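Local coordinates for ESX-1 secretion-associated protein EspB (Mycobacterium marinum, PDB 7P0Z) that is secreted through the mycobacterial ESX-1 system and assembles with six further copies into a channel-like structure, probably with a role in protein transport, at residues A[170-175]-A[191-196]; A[187-192]-A[281-286]. One frame throughout, in Å; residues are numbered along the deposited sequence.

Both interactions use neighbouring turns of helix 181-224, and their centres lie 10 Å apart. Interaction 1 sets the loop 170-175 that precedes this helix against its residues 191-196; interaction 2 lays the C-terminal tail 281-286 along residues 187-192, so Asp191 and Gln192 belong to both. The two also touch directly: Phe175 N of the loop lies 3.0 Å from Glu187 OE2, a probable hydrogen bond, and Phe175 CZ packs 3.4 Å from Met190 CE. A second subunit reaches the same region, its Arg67 forming a salt bridge with Glu187 and its Lys278 packing on Asp191, so the loop, helix and tail meet close to a subunit interface.

Interaction 1. Residues A[170-175]-A[191-196]; sequences KRFRIF and DQQKEW
Phe172 lays one face of its ring over the backbone between Gln193 and Lys194, and this residue accounts for about half of the 165 Å² buried here. Lys194 N stands 3.9 Å above the ring plane, displaced toward the rim. Opposite edges of the ring have separate neighbours on the helix: Phe172 CE1 is 3.6 Å from Gln193 CB and Phe172 CD2 3.6 Å from Lys194 CB. These are plain van der Waals contacts. On the opposite face, Arg171 CG sits 3.7 Å above the ring centre, so the phenyl is sandwiched between its own chain neighbour and the helix backbone.

Lys194 gives the ring only the base of its side chain. With CG turned away from the backbone N (chi1 -169°) and further bends at chi2 and chi3, the chain leads its amino group off: Lys194 NZ meets Glu195 OE2 at 2.7 Å in a salt bridge, coming from above the carboxylate plane. Gln193 likewise touches the ring through CB before its chain heads elsewhere.

In the fold, the contact sets the link between helices 149-166 and 181-224 against the second helix, in the PPE domain. This link carries the Trp-x-Gly motif of the family, whose Trp178 stacks edge-to-face with Phe175. Val23 of helix 13-23 and Arg69 of helix 42-81 also touch Phe172, bringing three helices round the buried ring. The loop has bonds of its own: Lys170 O accepts from Arg173 N and, at 2.9 Å, from Arg173 NH1, which approach from opposite faces of the carbonyl plane. The NH1 bond is bent, with an angle of 141° at the hydrogen, and the same nitrogen forms a salt bridge to Glu22.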
# COMPACT_ATOMS: atom_id res chain seq x y z
N LYS A 170 18.55 28.11 15.23
CA LYS A 170 18.21 29.47 15.60
C LYS A 170 18.67 30.46 14.56
O LYS A 170 18.00 31.46 14.31
CB LYS A 170 18.84 29.86 16.92
CG LYS A 170 18.26 29.25 18.10
CD LYS A 170 19.21 29.46 19.22
CE LYS A 170 19.33 30.93 19.51
NZ LYS A 170 20.21 31.18 20.68
N ARG A 171 19.82 30.22 13.96
CA ARG A 171 20.37 31.15 13.00
C ARG A 171 19.48 31.34 11.78
O ARG A 171 19.80 32.18 10.94
CB ARG A 171 21.75 30.70 12.56
CG ARG A 171 21.74 29.39 11.84
CD ARG A 171 23.12 29.01 11.40
NE ARG A 171 23.99 28.64 12.50
CZ ARG A 171 25.31 28.69 12.44
NH1 ARG A 171 25.90 29.11 11.34
NH2 ARG A 171 26.04 28.34 13.48
N PHE A 172 18.39 30.61 11.65
CA PHE A 172 17.50 30.80 10.52
C PHE A 172 16.14 31.34 10.91
O PHE A 172 15.24 31.33 10.09
CB PHE A 172 17.30 29.50 9.75
CG PHE A 172 18.55 28.86 9.34
CD1 PHE A 172 19.41 29.50 8.48
CD2 PHE A 172 18.88 27.62 9.79
CE1 PHE A 172 20.56 28.90 8.09
CE2 PHE A 172 20.03 27.02 9.39
CZ PHE A 172 20.87 27.66 8.53
N ARG A 173 15.98 31.81 12.14
CA ARG A 173 14.71 32.35 12.56
C ARG A 173 14.35 33.59 11.74
O ARG A 173 15.19 34.23 11.13
CB ARG A 173 14.74 32.69 14.03
CG ARG A 173 15.60 33.85 14.33
CD ARG A 173 15.78 34.00 15.79
NE ARG A 173 16.66 35.11 16.08
CZ ARG A 173 17.98 35.03 16.04
NH1 ARG A 173 18.56 33.90 15.70
NH2 ARG A 173 18.71 36.08 16.32
N ILE A 174 13.06 33.90 11.74
CA ILE A 174 12.56 35.10 11.10
C ILE A 174 13.11 36.34 11.77
O ILE A 174 13.62 36.31 12.89
CB ILE A 174 11.03 35.10 11.15
CG1 ILE A 174 10.59 35.09 12.60
CG2 ILE A 174 10.46 33.92 10.41
CD1 ILE A 174 9.15 35.25 12.77
N PHE A 175 13.00 37.46 11.07
CA PHE A 175 13.50 38.72 11.59
C PHE A 175 12.46 39.38 12.47
O PHE A 175 11.26 39.23 12.27
CB PHE A 175 13.85 39.65 10.44
CG PHE A 175 14.84 39.08 9.50
CD1 PHE A 175 16.17 39.00 9.83
CD2 PHE A 175 14.43 38.62 8.26
CE1 PHE A 175 17.07 38.46 8.95
CE2 PHE A 175 15.33 38.09 7.38
CZ PHE A 175 16.65 38.01 7.73
N ASP A 191 14.79 29.65 5.54
CA ASP A 191 13.95 28.50 5.80
C ASP A 191 14.41 27.29 5.00
O ASP A 191 14.42 26.16 5.50
CB ASP A 191 12.51 28.86 5.48
CG ASP A 191 11.57 27.73 5.70
OD1 ASP A 191 11.08 27.57 6.83
OD2 ASP A 191 11.31 26.98 4.74
N GLN A 192 14.80 27.51 3.75
CA GLN A 192 15.31 26.41 2.95
C GLN A 192 16.60 25.85 3.53
O GLN A 192 16.80 24.64 3.58
CB GLN A 192 15.54 26.87 1.53
CG GLN A 192 14.29 27.00 0.75
CD GLN A 192 14.57 27.48 -0.63
OE1 GLN A 192 15.24 28.47 -0.82
NE2 GLN A 192 14.07 26.75 -1.61
N GLN A 193 17.50 26.73 3.96
CA GLN A 193 18.72 26.25 4.58
C GLN A 193 18.42 25.45 5.84
O GLN A 193 19.06 24.44 6.12
CB GLN A 193 19.65 27.41 4.93
CG GLN A 193 20.19 28.18 3.76
CD GLN A 193 20.75 27.31 2.65
OE1 GLN A 193 20.29 27.36 1.52
NE2 GLN A 193 21.75 26.51 2.97
N LYS A 194 17.44 25.90 6.61
CA LYS A 194 17.04 25.19 7.80
C LYS A 194 16.53 23.80 7.45
O LYS A 194 16.86 22.82 8.13
CB LYS A 194 15.96 26.00 8.52
CG LYS A 194 15.58 25.56 9.90
CD LYS A 194 14.52 24.53 9.85
CE LYS A 194 13.32 25.07 9.17
NZ LYS A 194 12.24 24.07 9.14
N GLU A 195 15.72 23.70 6.41
CA GLU A 195 15.22 22.39 6.00
C GLU A 195 16.35 21.47 5.60
O GLU A 195 16.36 20.29 5.95
CB GLU A 195 14.26 22.54 4.84
CG GLU A 195 12.98 23.13 5.27
CD GLU A 195 12.20 22.17 6.10
OE1 GLU A 195 12.28 20.96 5.85
OE2 GLU A 195 11.49 22.63 7.02
N TRP A 196 17.31 22.00 4.86
CA TRP A 196 18.43 21.18 4.46
C TRP A 196 19.25 20.72 5.66
O TRP A 196 19.71 19.58 5.71
CB TRP A 196 19.30 21.94 3.48
CG TRP A 196 20.40 21.13 2.97
CD1 TRP A 196 20.33 20.19 2.01
CD2 TRP A 196 21.74 21.17 3.41
NE1 TRP A 196 21.56 19.63 1.81
CE2 TRP A 196 22.45 20.23 2.66
CE3 TRP A 196 22.42 21.92 4.36
CZ2 TRP A 196 23.80 20.01 2.83
CZ3 TRP A 196 23.75 21.70 4.54
CH2 TRP A 196 24.44 20.75 3.77

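Interaction 2. Residues A[187-192]-A[281-286]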
# COMPACT_ATOMS: atom_id res chain seq x y z
N GLU A 187 13.99 35.41 4.26
CA GLU A 187 13.41 34.45 5.18
C GLU A 187 13.11 33.13 4.50
O GLU A 187 13.33 32.07 5.08
CB GLU A 187 12.17 35.05 5.81
CG GLU A 187 12.50 35.95 6.94
CD GLU A 187 11.32 36.67 7.48
OE1 GLU A 187 10.25 36.58 6.85
OE2 GLU A 187 11.45 37.34 8.51
N ALA A 188 12.60 33.18 3.28
CA ALA A 188 12.37 31.94 2.55
C ALA A 188 13.68 31.20 2.31
O ALA A 188 13.75 29.97 2.43
CB ALA A 188 11.67 32.23 1.23
N SER A 189 14.73 31.93 1.98
CA SER A 189 16.02 31.29 1.77
C SER A 189 16.56 30.68 3.06
O SER A 189 17.06 29.55 3.05
CB SER A 189 16.99 32.31 1.19
OG SER A 189 18.21 31.70 0.85
N MET A 190 16.48 31.40 4.18
CA MET A 190 16.91 30.83 5.45
C MET A 190 16.08 29.62 5.83
O MET A 190 16.60 28.66 6.39
CB MET A 190 16.84 31.86 6.56
CG MET A 190 17.92 32.88 6.49
SD MET A 190 17.91 33.82 7.99
CE MET A 190 16.34 34.62 7.78
N ASP A 191 14.79 29.65 5.54
CA ASP A 191 13.95 28.50 5.80
C ASP A 191 14.41 27.29 5.00
O ASP A 191 14.42 26.16 5.50
CB ASP A 191 12.51 28.86 5.48
CG ASP A 191 11.57 27.73 5.70
OD1 ASP A 191 11.08 27.57 6.83
OD2 ASP A 191 11.31 26.98 4.74
N GLN A 192 14.80 27.51 3.75
CA GLN A 192 15.31 26.41 2.95
C GLN A 192 16.60 25.85 3.53
O GLN A 192 16.80 24.64 3.58
CB GLN A 192 15.54 26.87 1.53
CG GLN A 192 14.29 27.00 0.75
CD GLN A 192 14.57 27.48 -0.63
OE1 GLN A 192 15.24 28.47 -0.82
NE2 GLN A 192 14.07 26.75 -1.61
N ALA A 281 20.26 26.37 -3.36
CA ALA A 281 21.03 27.56 -3.65
C ALA A 281 20.57 28.71 -2.78
O ALA A 281 19.37 28.90 -2.56
CB ALA A 281 20.89 27.93 -5.12
N ALA A 282 21.52 29.46 -2.25
CA ALA A 282 21.19 30.66 -1.52
C ALA A 282 20.60 31.71 -2.44
O ALA A 282 20.89 31.75 -3.63
CB ALA A 282 22.43 31.23 -0.84
N ILE A 283 19.74 32.56 -1.89
CA ILE A 283 19.25 33.68 -2.67
C ILE A 283 20.39 34.65 -2.95
O ILE A 283 21.25 34.88 -2.10
CB ILE A 283 18.08 34.36 -1.96
CG1 ILE A 283 17.34 35.25 -2.95
CG2 ILE A 283 18.53 35.14 -0.76
CD1 ILE A 283 16.27 36.00 -2.36
N LYS A 284 20.43 35.19 -4.16
CA LYS A 284 21.47 36.13 -4.53
C LYS A 284 20.91 37.55 -4.53
O LYS A 284 19.89 37.82 -5.17
CB LYS A 284 22.07 35.80 -5.88
CG LYS A 284 23.41 36.42 -6.03
CD LYS A 284 24.32 35.61 -6.88
CE LYS A 284 23.86 35.64 -8.29
NZ LYS A 284 23.70 37.02 -8.77
N ILE A 285 21.57 38.43 -3.80
CA ILE A 285 21.24 39.84 -3.79
C ILE A 285 22.50 40.58 -4.18
O ILE A 285 23.51 40.49 -3.49
CB ILE A 285 20.76 40.32 -2.41
CG1 ILE A 285 19.62 39.46 -1.88
CG2 ILE A 285 20.28 41.72 -2.52
CD1 ILE A 285 18.39 39.57 -2.65
N ASP A 286 22.44 41.32 -5.27
CA ASP A 286 23.61 42.05 -5.71
C ASP A 286 23.82 43.29 -4.86
O ASP A 286 22.87 43.85 -4.33
CB ASP A 286 23.47 42.44 -7.15
CG ASP A 286 23.29 41.27 -8.03
OD1 ASP A 286 24.00 40.28 -7.81
OD2 ASP A 286 22.44 41.34 -8.93
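Ser189 OG accepts a hydrogen bond from the backbone N of Ile283, 3.3 Å long and fairly straight at 160°. It is the one hydrogen bond between residues 187-192 of helix 181-224 and the tail 281-286, and it ties the tail to the helix by a single, rather long bond. The hydroxyl oxygen lies anti to the serine's backbone N (chi1 -174°), a setting that carries it out from the helix to the tail.

Packing reinforces the bond at the same two residues. Ile283 turns its CG2 branch to the serine, 3.8 Å from Ser189 CB and also 3.8 Å from Ser189 OG, so the methyl lies alongside the short side chain while the amide N engages its oxygen. One residue earlier, Ala282 brings its CA to 3.9 Å from Ser189 OG, with its methyl pointing away from the helix. At the margin Gln192 and Ala281 come only loosely together, with no bond between them. Only 111 Å² is buried in all, a small contact near the protein surface.

The tail has no regular secondary structure here, yet its backbone is bonded to a second helix: Ala282 N to Glu68, both Ile283 O and Ile285 N to Ser75 OG, and Ile285 O to Asn78. Glu68, Ser75 and Asn78 all belong to helix 42-81, whose Leu72 also packs against Ser189 and Met190. The C-terminal tail therefore runs where helices 42-81 and 181-224 lie side by side, held by side chains from both.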